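Local coordinates for protein molinate hydrolase (Gulosibacter molinativorax, PDB 4UB9) that probably hydrolyses carbon-nitrogen bonds other than peptide bonds, as a zinc-binding member of the amidohydrolase family, at residues F142-A147 and F238-V243; P278-T283 and A297-H302; T291-D296 and K322-E327. One frame throughout, in Å; residues are numbered along the deposited sequence.

How the contacts relate
The three contacts illustrate how chemistry changes from the inside to the outside of a barrel of the amidohydrolase family. Contacts 1 and 2 are buried, whereas contact 3 lies at the surface. Contact 1 reaches strand 239-242 and contact 2 its neighbour 279-282, so that both share one parallel sheet. Contact 1 works through aromatic and aliphatic packing, with a lysine beside the zinc that contact 2 binds; contact 2 works through strand pairing and two zinc-binding histidines. Contact 3 takes the end of the helix that links the strands of contact 2 and meets 322-327, the end of helix 313-322 and the approach to strand 326-328, by a salt bridge and leucine packing; Glu327 also bonds to His302 N.

Contact 1 of 3, residues F142-A147 and F238-V243; sequences FDTWNA and FCKIAV
Phe142 and Phe238 meet near the ends of two strands that are not sheet neighbours, an arrangement consistent with packing across the interior of the TIM barrel expected for this family. The CE2 corner of Phe238 comes in at the edge of the Phe142 ring, near its plane, with CE2 3.6 Å from Phe142 CD1. The Phe238 CG sits between its backbone N and carbonyl carbon (chi1 48°), which turns the ring toward the 142-144 backbone and sets its CZ 3.4 Å from Asp143 O. The Thr144 methyl meets the Lys240 chain at a slant, CG2 lying 3.6 Å from Lys240 CD; the still closer approach of NZ to that methyl is doubtful in detail.

One shell out, Tyr430 stacks on Phe142 and also meets the Phe238 ring, while Leu280 of strand 279-282 touches Thr144, Phe238 and Lys240. The turn through Thr144 is held by Asp143: OD1 accepts from Trp145 N at 3.0 Å, an Asx turn, and OD2 takes Asn146 ND2 from above the carboxylate plane and also Leu100 N, just past strand 97-98. The nearest atom of the Lys240 side chain is about 4 Å from the zinc ion bound by His282 and His302. No hydrogen bond joins the segments; Thr144 packs on the aliphatic part of Lys240 and leaves the amine near the metal, consistent with the metal-site lysine of many amidohydrolases.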
# COMPACT_ATOMS: atom_id res chain seq x y z
N PHE A 142 -29.56 -2.03 21.74
CA PHE A 142 -29.80 -1.01 20.72
C PHE A 142 -28.66 -1.04 19.75
O PHE A 142 -27.52 -0.65 20.07
CB PHE A 142 -29.93 0.35 21.38
CG PHE A 142 -31.17 0.48 22.17
CD1 PHE A 142 -32.35 0.85 21.58
CD2 PHE A 142 -31.18 0.18 23.52
CE1 PHE A 142 -33.54 0.96 22.32
CE2 PHE A 142 -32.34 0.27 24.25
CZ PHE A 142 -33.53 0.67 23.65
N ASP A 143 -28.98 -1.53 18.57
CA ASP A 143 -28.02 -1.68 17.48
C ASP A 143 -28.04 -0.46 16.55
O ASP A 143 -29.01 -0.15 15.89
CB ASP A 143 -28.27 -2.95 16.68
CG ASP A 143 -27.25 -3.16 15.56
OD1 ASP A 143 -26.98 -2.20 14.77
OD2 ASP A 143 -26.75 -4.30 15.42
N THR A 144 -26.90 0.17 16.48
CA THR A 144 -26.72 1.52 15.98
C THR A 144 -26.13 1.56 14.55
O THR A 144 -26.05 2.60 13.90
CB THR A 144 -25.84 2.19 17.04
OG1 THR A 144 -26.66 2.93 17.95
CG2 THR A 144 -24.82 2.98 16.51
N TRP A 145 -25.71 0.40 14.08
CA TRP A 145 -25.18 0.22 12.74
C TRP A 145 -25.10 -1.26 12.39
O TRP A 145 -24.42 -2.05 13.04
CB TRP A 145 -23.78 0.82 12.55
CG TRP A 145 -23.27 0.64 11.10
CD1 TRP A 145 -23.61 1.39 10.02
CD2 TRP A 145 -22.38 -0.35 10.62
NE1 TRP A 145 -22.98 0.94 8.90
CE2 TRP A 145 -22.20 -0.12 9.25
CE3 TRP A 145 -21.69 -1.39 11.22
CZ2 TRP A 145 -21.37 -0.90 8.46
CZ3 TRP A 145 -20.88 -2.17 10.45
CH2 TRP A 145 -20.72 -1.92 9.08
N ASN A 146 -25.80 -1.60 11.33
CA ASN A 146 -25.93 -2.96 10.90
C ASN A 146 -26.53 -2.95 9.52
O ASN A 146 -26.93 -1.89 9.03
CB ASN A 146 -26.83 -3.72 11.87
CG ASN A 146 -26.51 -5.20 11.91
OD1 ASN A 146 -26.23 -5.84 10.89
ND2 ASN A 146 -26.55 -5.77 13.10
N ALA A 147 -26.62 -4.12 8.92
CA ALA A 147 -27.33 -4.29 7.65
C ALA A 147 -28.82 -4.48 7.88
O ALA A 147 -29.25 -5.38 8.60
CB ALA A 147 -26.79 -5.46 6.89
N PHE A 238 -35.11 3.70 15.26
CA PHE A 238 -34.54 5.03 15.47
C PHE A 238 -33.63 5.33 14.30
O PHE A 238 -33.47 4.48 13.41
CB PHE A 238 -33.81 5.16 16.79
CG PHE A 238 -32.86 4.04 17.07
CD1 PHE A 238 -31.60 4.10 16.57
CD2 PHE A 238 -33.21 2.95 17.85
CE1 PHE A 238 -30.66 3.11 16.85
CE2 PHE A 238 -32.30 1.95 18.12
CZ PHE A 238 -31.03 2.03 17.62
N CYS A 239 -33.07 6.55 14.24
CA CYS A 239 -32.26 6.92 13.08
C CYS A 239 -31.03 7.60 13.52
O CYS A 239 -31.07 8.55 14.32
CB CYS A 239 -33.05 7.85 12.17
SG CYS A 239 -32.13 8.35 10.71
N LYS A 240 -29.91 7.17 12.97
CA LYS A 240 -28.61 7.74 13.38
C LYS A 240 -27.99 8.44 12.19
O LYS A 240 -27.87 7.85 11.12
CB LYS A 240 -27.65 6.67 13.93
CG LYS A 240 -26.33 7.26 14.42
CD LYS A 240 -25.56 6.37 15.38
CE LYS A 240 -24.43 5.60 14.75
NZ LYS A 240 -23.25 5.41 15.67
N ILE A 241 -27.60 9.68 12.40
CA ILE A 241 -27.10 10.50 11.33
C ILE A 241 -25.61 10.71 11.52
O ILE A 241 -25.17 11.12 12.58
CB ILE A 241 -27.70 11.94 11.33
CG1 ILE A 241 -29.22 11.99 11.32
CG2 ILE A 241 -27.16 12.74 10.15
CD1 ILE A 241 -29.81 11.20 10.21
N ALA A 242 -24.87 10.56 10.45
CA ALA A 242 -23.45 10.92 10.45
C ALA A 242 -23.25 12.41 10.34
O ALA A 242 -23.06 12.92 9.26
CB ALA A 242 -22.72 10.26 9.30
N VAL A 243 -23.31 13.10 11.46
CA VAL A 243 -23.17 14.54 11.47
C VAL A 243 -21.76 14.90 11.02
O VAL A 243 -21.57 15.78 10.18
CB VAL A 243 -23.39 15.10 12.87
CG1 VAL A 243 -23.00 16.58 12.93
CG2 VAL A 243 -24.82 14.89 13.27

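Contact 2 of 3, residues P278-T283 and A297-H302; sequences PLLTHT and ADLMIH
His282 swings its ring out with CG anti to the backbone N (chi1 156°), while His302 holds CG between its N and carbonyl carbon (chi1 50°), and the two imidazoles thereby converge on one zinc ion. They close the carboxyl ends of the parallel strands 279-282 and 299-301, joined through helix 286-294 as a beta-alpha-beta unit of the amidohydrolase barrel. Both ligand nitrogens, His282 ND1 and His302 NE2, bind the metal and stand 3.2 Å apart, with the ring planes at 82°. Each ring has a second partner: His282 NE2 bonds to Asp245 O, and Thr283 O lies at the edge of the His302 ring, weakly bonded to ND1.

The strands themselves are paired by Thr281 N to Leu299 O at 3.2 Å and by Ile301 N to Thr281 O at 3.0 Å. At the opposite end Asp298 OD2 accepts Leu279 N at 2.9 Å on its anti side, well out of the carboxylate plane; OD2 also bridges to Arg273, and OD1 to Arg431. Leu280 lies side by side with Leu299, and its CD2 reaches Ile301 CD1 at 4.0 Å. On the other face a water bonds to Thr281 OG1 and Thr283 OG1 and donates to Ile301 O at 3.0 Å.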
# COMPACT_ATOMS: atom_id res chain seq x y z
N PRO A 278 -36.70 8.14 17.57
CA PRO A 278 -35.64 8.94 18.17
C PRO A 278 -34.51 9.21 17.20
O PRO A 278 -34.27 8.44 16.25
CB PRO A 278 -35.11 8.05 19.27
CG PRO A 278 -36.26 7.20 19.62
CD PRO A 278 -36.96 6.91 18.33
N LEU A 279 -33.86 10.32 17.44
CA LEU A 279 -32.79 10.81 16.60
C LEU A 279 -31.46 10.65 17.29
O LEU A 279 -31.26 11.20 18.40
CB LEU A 279 -32.98 12.30 16.31
CG LEU A 279 -31.77 13.01 15.71
CD1 LEU A 279 -31.56 12.57 14.27
CD2 LEU A 279 -31.95 14.52 15.78
N LEU A 280 -30.55 9.93 16.64
CA LEU A 280 -29.18 9.75 17.11
C LEU A 280 -28.19 10.44 16.23
O LEU A 280 -28.43 10.61 15.06
CB LEU A 280 -28.80 8.27 17.16
CG LEU A 280 -29.12 7.50 18.45
CD1 LEU A 280 -30.61 7.49 18.72
CD2 LEU A 280 -28.68 6.08 18.27
N THR A 281 -27.07 10.82 16.80
CA THR A 281 -26.00 11.46 16.07
C THR A 281 -24.67 10.76 16.26
O THR A 281 -24.41 10.17 17.27
CB THR A 281 -25.83 12.93 16.49
OG1 THR A 281 -25.61 13.01 17.89
CG2 THR A 281 -27.05 13.73 16.16
N HIS A 282 -23.85 10.81 15.24
CA HIS A 282 -22.48 10.40 15.32
C HIS A 282 -21.66 11.67 15.17
O HIS A 282 -21.80 12.36 14.19
CB HIS A 282 -22.21 9.38 14.22
CG HIS A 282 -20.77 9.28 13.82
ND1 HIS A 282 -19.94 8.31 14.31
CD2 HIS A 282 -20.04 9.99 12.94
CE1 HIS A 282 -18.75 8.45 13.77
NE2 HIS A 282 -18.78 9.46 12.93
N THR A 283 -20.84 11.98 16.15
CA THR A 283 -20.04 13.21 16.12
C THR A 283 -18.61 12.99 16.53
O THR A 283 -18.34 12.18 17.37
CB THR A 283 -20.65 14.38 16.95
OG1 THR A 283 -20.69 14.04 18.34
CG2 THR A 283 -22.02 14.71 16.48
N ALA A 297 -30.78 16.34 19.87
CA ALA A 297 -30.64 14.90 19.63
C ALA A 297 -31.10 14.11 20.85
O ALA A 297 -30.83 14.48 21.98
CB ALA A 297 -29.21 14.57 19.34
N ASP A 298 -31.82 13.04 20.60
CA ASP A 298 -32.27 12.14 21.67
C ASP A 298 -31.09 11.41 22.31
O ASP A 298 -31.10 11.12 23.49
CB ASP A 298 -33.27 11.12 21.12
CG ASP A 298 -34.57 11.78 20.70
OD1 ASP A 298 -35.38 12.01 21.59
OD2 ASP A 298 -34.75 12.13 19.52
N LEU A 299 -30.12 11.05 21.49
CA LEU A 299 -28.93 10.42 22.00
C LEU A 299 -27.75 10.73 21.11
O LEU A 299 -27.77 10.50 19.92
CB LEU A 299 -29.14 8.91 22.15
CG LEU A 299 -27.93 8.16 22.74
CD1 LEU A 299 -27.65 8.62 24.16
CD2 LEU A 299 -28.18 6.67 22.72
N MET A 300 -26.68 11.18 21.74
CA MET A 300 -25.45 11.52 21.06
C MET A 300 -24.36 10.45 21.29
O MET A 300 -23.78 10.34 22.37
CB MET A 300 -25.00 12.90 21.53
CG MET A 300 -26.00 13.95 21.07
SD MET A 300 -25.66 15.59 21.68
CE MET A 300 -26.01 15.32 23.42
N ILE A 301 -24.06 9.70 20.24
CA ILE A 301 -23.09 8.61 20.31
C ILE A 301 -21.65 9.14 20.37
O ILE A 301 -21.28 10.09 19.66
CB ILE A 301 -23.26 7.64 19.17
CG1 ILE A 301 -24.70 7.15 19.08
CG2 ILE A 301 -22.33 6.44 19.31
CD1 ILE A 301 -25.19 6.36 20.28
N HIS A 302 -20.88 8.54 21.25
CA HIS A 302 -19.48 8.93 21.58
C HIS A 302 -19.27 10.43 21.61
O HIS A 302 -18.46 10.99 20.91
CB HIS A 302 -18.39 8.16 20.82
CG HIS A 302 -18.58 8.09 19.35
ND1 HIS A 302 -18.51 9.20 18.53
CD2 HIS A 302 -18.73 7.02 18.52
CE1 HIS A 302 -18.68 8.82 17.27
NE2 HIS A 302 -18.81 7.51 17.24
O HOH W 1 -22.97 12.47 18.81

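Contact 3 of 3, residues T291-D296 and K322-E327; sequences TAIERD and KQLWSE
Asp296 takes a positive phi (50°) just beyond helix 286-294, and its CA lies 7.1 Å from the CA of Leu324, itself just past the end of helix 313-322. Two successive helices in the outer layer of the TIM barrel expected for the amidohydrolase family thus meet near their carboxyl ends, each ahead of the strand that follows it. The turn is closed by Asp296 N bonding back to Ile293 O at 2.8 Å.

Lys322 carries the polar half of the contact. Its chain runs nearly straight as far as CE and then kinks at the last torsion (chi4 -91°); the side chains of Lys322 and Asp296 cross at about a right angle. There NZ donates to Asp296 OD1 at 2.9 Å in a salt bridge, arriving on the syn side but 34° out of the carboxylate plane. Glu294 OE2, which forms its own salt bridge with Lys318, stays 4.5 Å from Lys322 NZ, beyond a salt bridge, though it probably still helps to stabilise the lysine's positive charge. Cutting Lys322 back to an alanine is likely to leave the Asp296 carboxylate without its charged mate and to strip Ile293 CG2 of the cover given by the lysine CD.

The apolar half is a fork. Leu324 sends CD1 to Ile293, whose CG2 it meets at 4.0 Å, and Ile293 is packed in turn by Leu319 of helix 313-322. The other branch follows the turn, with Leu324 CD2 resting 4.0 Å from Asp296 CA.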
# COMPACT_ATOMS: atom_id res chain seq x y z
N THR A 291 -23.38 21.01 17.24
CA THR A 291 -24.45 20.93 16.22
C THR A 291 -25.50 19.92 16.61
O THR A 291 -26.69 20.13 16.42
CB THR A 291 -23.84 20.61 14.85
OG1 THR A 291 -23.06 21.73 14.41
CG2 THR A 291 -24.87 20.30 13.83
N ALA A 292 -25.04 18.81 17.17
CA ALA A 292 -25.97 17.77 17.60
C ALA A 292 -26.88 18.26 18.76
O ALA A 292 -28.08 17.97 18.83
CB ALA A 292 -25.22 16.54 18.03
N ILE A 293 -26.26 18.96 19.66
CA ILE A 293 -26.96 19.53 20.81
C ILE A 293 -28.03 20.52 20.35
O ILE A 293 -29.17 20.49 20.79
CB ILE A 293 -25.96 20.25 21.72
CG1 ILE A 293 -25.14 19.23 22.50
CG2 ILE A 293 -26.69 21.14 22.71
CD1 ILE A 293 -23.92 19.81 23.17
N GLU A 294 -27.65 21.36 19.39
CA GLU A 294 -28.56 22.35 18.86
C GLU A 294 -29.73 21.76 18.08
O GLU A 294 -30.69 22.44 17.83
CB GLU A 294 -27.80 23.37 17.99
CG GLU A 294 -27.01 24.39 18.82
CD GLU A 294 -27.88 25.16 19.83
OE1 GLU A 294 -28.97 25.62 19.44
OE2 GLU A 294 -27.47 25.32 21.00
N ARG A 295 -29.65 20.49 17.71
CA ARG A 295 -30.78 19.76 17.11
C ARG A 295 -31.56 18.95 18.14
O ARG A 295 -32.41 18.15 17.79
CB ARG A 295 -30.29 18.81 16.02
CG ARG A 295 -29.51 19.44 14.87
CD ARG A 295 -30.34 20.47 14.22
NE ARG A 295 -29.84 20.95 12.93
CZ ARG A 295 -28.80 21.75 12.77
NH1 ARG A 295 -28.03 22.09 13.81
NH2 ARG A 295 -28.54 22.21 11.55
N ASP A 296 -31.24 19.13 19.43
CA ASP A 296 -31.91 18.38 20.50
C ASP A 296 -31.93 16.87 20.22
O ASP A 296 -32.95 16.21 20.33
CB ASP A 296 -33.34 18.90 20.72
CG ASP A 296 -33.37 20.37 21.16
OD1 ASP A 296 -32.72 20.74 22.16
OD2 ASP A 296 -34.08 21.15 20.51
N LYS A 322 -30.26 21.71 28.76
CA LYS A 322 -31.23 21.00 27.87
C LYS A 322 -31.54 19.61 28.34
O LYS A 322 -32.50 19.02 27.94
CB LYS A 322 -30.74 20.96 26.43
CG LYS A 322 -30.86 22.29 25.71
CD LYS A 322 -29.83 22.49 24.61
CE LYS A 322 -30.20 23.64 23.66
NZ LYS A 322 -31.01 23.07 22.53
N GLN A 323 -30.68 19.07 29.20
CA GLN A 323 -30.85 17.69 29.73
C GLN A 323 -30.87 16.65 28.62
O GLN A 323 -31.77 15.86 28.51
CB GLN A 323 -32.12 17.58 30.61
CG GLN A 323 -31.94 18.26 31.96
CD GLN A 323 -30.93 17.51 32.85
OE1 GLN A 323 -29.82 17.99 33.12
NE2 GLN A 323 -31.32 16.32 33.30
N LEU A 324 -29.89 16.72 27.77
CA LEU A 324 -29.78 15.78 26.70
C LEU A 324 -28.89 14.61 27.13
O LEU A 324 -27.95 14.78 27.87
CB LEU A 324 -29.18 16.45 25.43
CG LEU A 324 -29.99 17.59 24.80
CD1 LEU A 324 -29.21 18.24 23.68
CD2 LEU A 324 -31.33 17.09 24.26
N TRP A 325 -29.18 13.44 26.55
CA TRP A 325 -28.41 12.25 26.80
C TRP A 325 -27.18 12.13 25.92
O TRP A 325 -27.25 12.16 24.69
CB TRP A 325 -29.27 11.03 26.60
CG TRP A 325 -30.39 10.93 27.52
CD1 TRP A 325 -31.68 11.13 27.23
CD2 TRP A 325 -30.34 10.53 28.89
NE1 TRP A 325 -32.46 10.89 28.34
CE2 TRP A 325 -31.66 10.54 29.37
CE3 TRP A 325 -29.32 10.18 29.76
CZ2 TRP A 325 -31.98 10.22 30.69
CZ3 TRP A 325 -29.63 9.86 31.09
CH2 TRP A 325 -30.96 9.89 31.53
N SER A 326 -26.04 11.95 26.58
CA SER A 326 -24.78 11.61 25.90
C SER A 326 -24.38 10.17 26.14
O SER A 326 -24.33 9.74 27.31
CB SER A 326 -23.67 12.47 26.48
OG SER A 326 -23.90 13.81 26.21
N GLU A 327 -24.10 9.39 25.10
CA GLU A 327 -23.38 8.15 25.33
C GLU A 327 -21.92 8.41 25.15
O GLU A 327 -21.52 9.24 24.35
CB GLU A 327 -23.89 6.86 24.63
CG GLU A 327 -23.39 6.49 23.28
CD GLU A 327 -22.13 5.64 23.21
OE1 GLU A 327 -22.21 4.40 23.05
OE2 GLU A 327 -21.06 6.25 23.19